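Local coordinates for type IV pilus biogenesis protein PilB (Streptococcus sanguinis, PDB 7B7P), which serves as a bimodular minor pilin of type IV pili with a direct role in adhesion, carrying a von Willebrand factor A-like module with a metal ion-dependent adhesion site, at residues I286-L291 against L336-S341; N301-S306 against R311-N316. All coordinates share one frame; numbering follows the deposited sequence.

Contact 1: residues I286-L291 against L336-S341; sequences IPNAYL and LYSRDS
Ser-338 meets both Ile-286 and Asn-288, and its hydroxyl does the polar work of the contact. The amide nitrogen ND2 of Asn-288 lies 3.1 Å from Ser-338 OG, but the N-H points well off the oxygen, at 125°, and the hydrogen bond is weak. A water donates to the backbone oxygen of Ile-286 at 2.8 Å; its modelled approach to Ser-338 OG is suspiciously short, which leaves the water bridge doubtful in detail. Beside this polar patch, the end of the Ile-286 side chain makes a loose van der Waals contact. With chi2 near 163° its outer carbons run extended, carrying CD1 to 4.0 Å from Ser-338 O and 4.2 Å from Ser-338 CB.

The Asn-288 amide is held mainly from elsewhere. CG stands between the backbone N and the carbonyl carbon (chi1 62°), and from there OD1 accepts the backbone N-H of Thr-256 while ND2 adds a weak bond to Asp-335 O. Asp-335 also shapes the other segment, its carboxylate accepting from the backbone N of Tyr-337, Arg-339 and Asp-340 and thereby bracketing Ser-338, whose backbone adopts a left-handed conformation. Immediately afterwards, Asp-340 acts as N-cap of helix 341-358.

Segment 286-291 follows Asp-284, a magnesium-binding residue of this protein. The Asn-288 side chain lies about 6 Å from a bound magnesium ion, and about 9 Å from the side chains of Asp-284 and of Ser-173, another magnesium ligand. It thus belongs to the surroundings of the metal rather than to its coordination shell, in a loop beside the metal ion-dependent adhesion site (MIDAS) characteristic of von Willebrand factor A-like domains.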
# COMPACT_ATOMS: atom_id res chain seq x y z
N ILE A 286 19.86 13.19 6.64
CA ILE A 286 20.01 12.41 7.87
C ILE A 286 19.14 13.03 8.96
O ILE A 286 19.19 14.25 9.18
CB ILE A 286 21.46 12.38 8.30
CG1 ILE A 286 22.38 11.91 7.17
CG2 ILE A 286 21.59 11.53 9.57
CD1 ILE A 286 23.84 12.29 7.48
N PRO A 287 18.34 12.23 9.66
CA PRO A 287 17.62 12.74 10.84
C PRO A 287 18.56 13.42 11.82
O PRO A 287 19.59 12.87 12.21
CB PRO A 287 16.99 11.48 11.44
CG PRO A 287 16.86 10.55 10.30
CD PRO A 287 18.07 10.80 9.42
N ASN A 288 18.21 14.64 12.22
CA ASN A 288 19.11 15.37 13.10
C ASN A 288 18.36 16.30 14.05
O ASN A 288 18.95 17.27 14.53
CB ASN A 288 20.14 16.22 12.29
CG ASN A 288 19.47 17.28 11.43
OD1 ASN A 288 18.23 17.32 11.29
ND2 ASN A 288 20.27 18.17 10.87
N ALA A 289 17.07 16.06 14.30
CA ALA A 289 16.30 16.91 15.19
C ALA A 289 15.17 16.09 15.81
O ALA A 289 14.69 15.12 15.22
CB ALA A 289 15.77 18.14 14.44
N TYR A 290 14.74 16.50 17.00
CA TYR A 290 13.64 15.86 17.71
C TYR A 290 13.09 16.88 18.71
O TYR A 290 13.75 17.87 19.02
CB TYR A 290 14.07 14.55 18.40
CG TYR A 290 15.28 14.74 19.35
CD1 TYR A 290 16.59 14.66 18.87
CD2 TYR A 290 15.09 15.00 20.71
CE1 TYR A 290 17.67 14.85 19.73
CE2 TYR A 290 16.15 15.19 21.55
CZ TYR A 290 17.44 15.12 21.07
OH TYR A 290 18.50 15.32 21.93
N LEU A 291 11.87 16.65 19.17
CA LEU A 291 11.25 17.48 20.20
C LEU A 291 11.16 16.71 21.50
O LEU A 291 10.89 15.51 21.50
CB LEU A 291 9.86 17.95 19.78
CG LEU A 291 9.92 18.93 18.62
CD1 LEU A 291 8.55 19.37 18.17
CD2 LEU A 291 10.76 20.11 19.02
N LEU A 336 23.19 20.78 13.73
CA LEU A 336 23.26 21.41 12.41
C LEU A 336 24.23 20.70 11.47
O LEU A 336 24.08 20.80 10.26
CB LEU A 336 23.66 22.88 12.52
CG LEU A 336 22.71 23.78 13.31
CD1 LEU A 336 23.41 25.07 13.76
CD2 LEU A 336 21.51 24.10 12.48
N TYR A 337 25.21 19.99 11.98
CA TYR A 337 26.20 19.34 11.13
C TYR A 337 25.91 17.87 10.84
O TYR A 337 26.65 17.26 10.07
CB TYR A 337 27.58 19.47 11.76
CG TYR A 337 27.97 20.93 11.88
CD1 TYR A 337 28.24 21.68 10.74
CD2 TYR A 337 27.99 21.56 13.11
CE1 TYR A 337 28.58 23.01 10.84
CE2 TYR A 337 28.32 22.89 13.22
CZ TYR A 337 28.62 23.62 12.08
OH TYR A 337 28.95 24.95 12.18
N SER A 338 24.85 17.30 11.45
CA SER A 338 24.45 15.90 11.23
C SER A 338 25.61 14.92 11.35
O SER A 338 25.76 14.01 10.54
CB SER A 338 23.75 15.72 9.87
OG SER A 338 22.78 16.74 9.65
N ARG A 339 26.42 15.10 12.40
CA ARG A 339 27.59 14.26 12.67
C ARG A 339 27.57 13.56 14.03
O ARG A 339 28.27 12.56 14.21
CB ARG A 339 28.87 15.10 12.58
CG ARG A 339 28.89 16.21 13.62
CD ARG A 339 30.12 17.08 13.52
NE ARG A 339 29.96 18.30 14.32
CZ ARG A 339 30.93 19.19 14.53
NH1 ARG A 339 32.13 19.02 13.99
NH2 ARG A 339 30.68 20.26 15.26
N ASP A 340 26.81 14.07 15.00
CA ASP A 340 26.78 13.49 16.34
C ASP A 340 25.90 12.24 16.37
O ASP A 340 24.68 12.34 16.20
CB ASP A 340 26.28 14.55 17.31
CG ASP A 340 26.16 14.03 18.72
OD1 ASP A 340 27.21 13.72 19.32
OD2 ASP A 340 25.02 13.96 19.22
N SER A 341 26.51 11.07 16.60
CA SER A 341 25.79 9.80 16.59
C SER A 341 24.58 9.79 17.52
O SER A 341 23.53 9.24 17.15
CB SER A 341 26.73 8.65 16.98
OG SER A 341 27.31 8.05 15.82
O HOH W 1 20.79 16.36 8.19

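Contact 2: residues N301-S306 against R311-N316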
# COMPACT_ATOMS: atom_id res chain seq x y z
N ASN A 301 19.90 18.46 32.13
CA ASN A 301 19.48 17.55 31.08
C ASN A 301 19.79 18.11 29.70
O ASN A 301 20.25 17.37 28.82
CB ASN A 301 17.99 17.27 31.20
CG ASN A 301 17.57 16.03 30.43
OD1 ASN A 301 18.38 15.13 30.18
ND2 ASN A 301 16.31 16.00 30.04
N ARG A 302 19.55 19.40 29.50
CA ARG A 302 19.80 20.08 28.24
C ARG A 302 21.22 20.63 28.23
O ARG A 302 21.57 21.47 29.07
CB ARG A 302 18.78 21.21 28.03
CG ARG A 302 18.94 22.05 26.78
CD ARG A 302 17.88 23.12 26.81
NE ARG A 302 17.78 23.88 25.57
CZ ARG A 302 18.57 24.89 25.25
NH1 ARG A 302 19.54 25.28 26.07
NH2 ARG A 302 18.40 25.54 24.11
N VAL A 303 22.04 20.13 27.32
CA VAL A 303 23.39 20.66 27.12
C VAL A 303 23.42 21.42 25.81
O VAL A 303 23.08 20.88 24.74
CB VAL A 303 24.45 19.55 27.19
CG1 VAL A 303 24.03 18.38 26.36
CG2 VAL A 303 25.78 20.09 26.72
N ASP A 304 23.80 22.69 25.91
CA ASP A 304 23.68 23.67 24.83
C ASP A 304 25.07 23.90 24.25
O ASP A 304 25.84 24.75 24.72
CB ASP A 304 23.07 24.96 25.36
CG ASP A 304 22.79 25.96 24.29
OD1 ASP A 304 23.44 25.90 23.24
OD2 ASP A 304 21.90 26.82 24.50
N LEU A 305 25.40 23.14 23.20
CA LEU A 305 26.64 23.33 22.45
C LEU A 305 26.41 24.14 21.18
O LEU A 305 27.12 23.95 20.19
CB LEU A 305 27.27 21.99 22.12
CG LEU A 305 27.62 21.11 23.33
CD1 LEU A 305 28.37 19.84 22.93
CD2 LEU A 305 28.42 21.94 24.31
N SER A 306 25.43 25.05 21.19
CA SER A 306 24.89 25.58 19.94
C SER A 306 25.84 26.55 19.25
O SER A 306 25.90 26.56 18.01
CB SER A 306 23.53 26.25 20.19
OG SER A 306 23.68 27.40 21.02
N ARG A 311 24.98 22.38 18.02
CA ARG A 311 23.98 21.40 18.43
C ARG A 311 23.52 21.64 19.87
O ARG A 311 24.23 22.22 20.69
CB ARG A 311 24.50 19.98 18.28
CG ARG A 311 25.72 19.67 19.11
CD ARG A 311 25.95 18.18 19.08
NE ARG A 311 27.06 17.76 19.91
CZ ARG A 311 28.31 17.63 19.48
NH1 ARG A 311 28.63 17.92 18.23
NH2 ARG A 311 29.25 17.22 20.33
N VAL A 312 22.31 21.17 20.14
CA VAL A 312 21.72 21.12 21.47
C VAL A 312 21.18 19.72 21.70
O VAL A 312 20.40 19.21 20.89
CB VAL A 312 20.61 22.16 21.64
CG1 VAL A 312 19.94 22.01 23.00
CG2 VAL A 312 21.16 23.57 21.46
N THR A 313 21.57 19.10 22.80
CA THR A 313 21.16 17.73 23.02
C THR A 313 20.61 17.56 24.44
O THR A 313 20.85 18.38 25.34
CB THR A 313 22.34 16.78 22.73
OG1 THR A 313 22.03 15.46 23.18
CG2 THR A 313 23.64 17.32 23.34
N PHE A 314 19.82 16.51 24.61
CA PHE A 314 19.27 16.16 25.91
C PHE A 314 19.87 14.84 26.34
O PHE A 314 19.79 13.85 25.60
CB PHE A 314 17.74 16.11 25.87
CG PHE A 314 17.10 17.46 25.66
CD1 PHE A 314 16.94 17.99 24.38
CD2 PHE A 314 16.64 18.20 26.75
CE1 PHE A 314 16.34 19.24 24.19
CE2 PHE A 314 16.04 19.44 26.57
CZ PHE A 314 15.89 19.97 25.30
N ASN A 315 20.50 14.84 27.53
CA ASN A 315 21.09 13.62 28.09
C ASN A 315 20.05 12.53 28.24
O ASN A 315 20.30 11.37 27.89
CB ASN A 315 21.74 13.93 29.45
CG ASN A 315 22.96 14.82 29.33
OD1 ASN A 315 23.75 14.70 28.39
ND2 ASN A 315 23.13 15.73 30.30
N ASN A 316 18.87 12.88 28.76
CA ASN A 316 17.74 11.95 28.86
C ASN A 316 16.56 12.55 28.10
O ASN A 316 15.80 13.36 28.64
CB ASN A 316 17.36 11.69 30.32
CG ASN A 316 15.99 10.97 30.46
OD1 ASN A 316 15.10 11.42 31.19
ND2 ASN A 316 15.83 9.85 29.73
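Asp-304 OD1, which rests 3.7 Å from Val-312 CG2 across the strands, is gripped by two donors: Ser-306 OG, at 2.7 Å on its syn lone pair, and Ser-306 N, which closes an Asx turn. This turn lies toward the connecting end of an antiparallel beta hairpin built from strands 302-305 and 311-314. Arg-302 NH1 forms a salt bridge with the other carboxylate oxygen, Asp-304 OD2, approaching from above the carboxylate plane. That arginine lies along the same face as Val-312 and Phe-314. Val-312 CG1 lies over one face of its guanidinium, offset toward the rim, while Arg-302 CB packs 3.6 Å from Phe-314 CE2; ring and guanidinium planes stand 75° apart.

Val-303 and Thr-313 form the central hydrogen-bonded pair, with bonds in both directions between their backbones. On the sheet face they share, the side chains lie side by side. Val-312 also pairs through its backbone with Tyr-334, which joins the hairpin to strand 332-335.

At the far end Asn-315 N donates to Asn-301 O at 2.9 Å. The Asn-301 side chain, CG anti to N at -162°, binds the backbone of Asn-316 twice: OD1 accepts from Asn-316 N at 2.7 Å, and ND2, which also donates to Ala-296 O, reaches Asn-316 O at 3.0 Å from above that carbonyl's plane.

In the fold
The chain leaves the core sheet through strand 276-283 and enters 286-291, the first half of contact 1. It then makes the hairpin of contact 2, with 301-306 and 311-316 separated by only four residues, and returns by strand 332-335 to 336-341, where contact 1 closes. Contact 2 is therefore nested within the longer loop of contact 1. Strand 332-335 lies between 289-291 and 311-314 in a four-stranded antiparallel sheet, with 289-291 and 302-305 as its two edge strands. The contacts also meet directly: Tyr-290 OH probably bonds to Phe-314 N, and Asp-340 packs against Arg-311. Helix 341-358 then carries the chain back toward core strand 364-370.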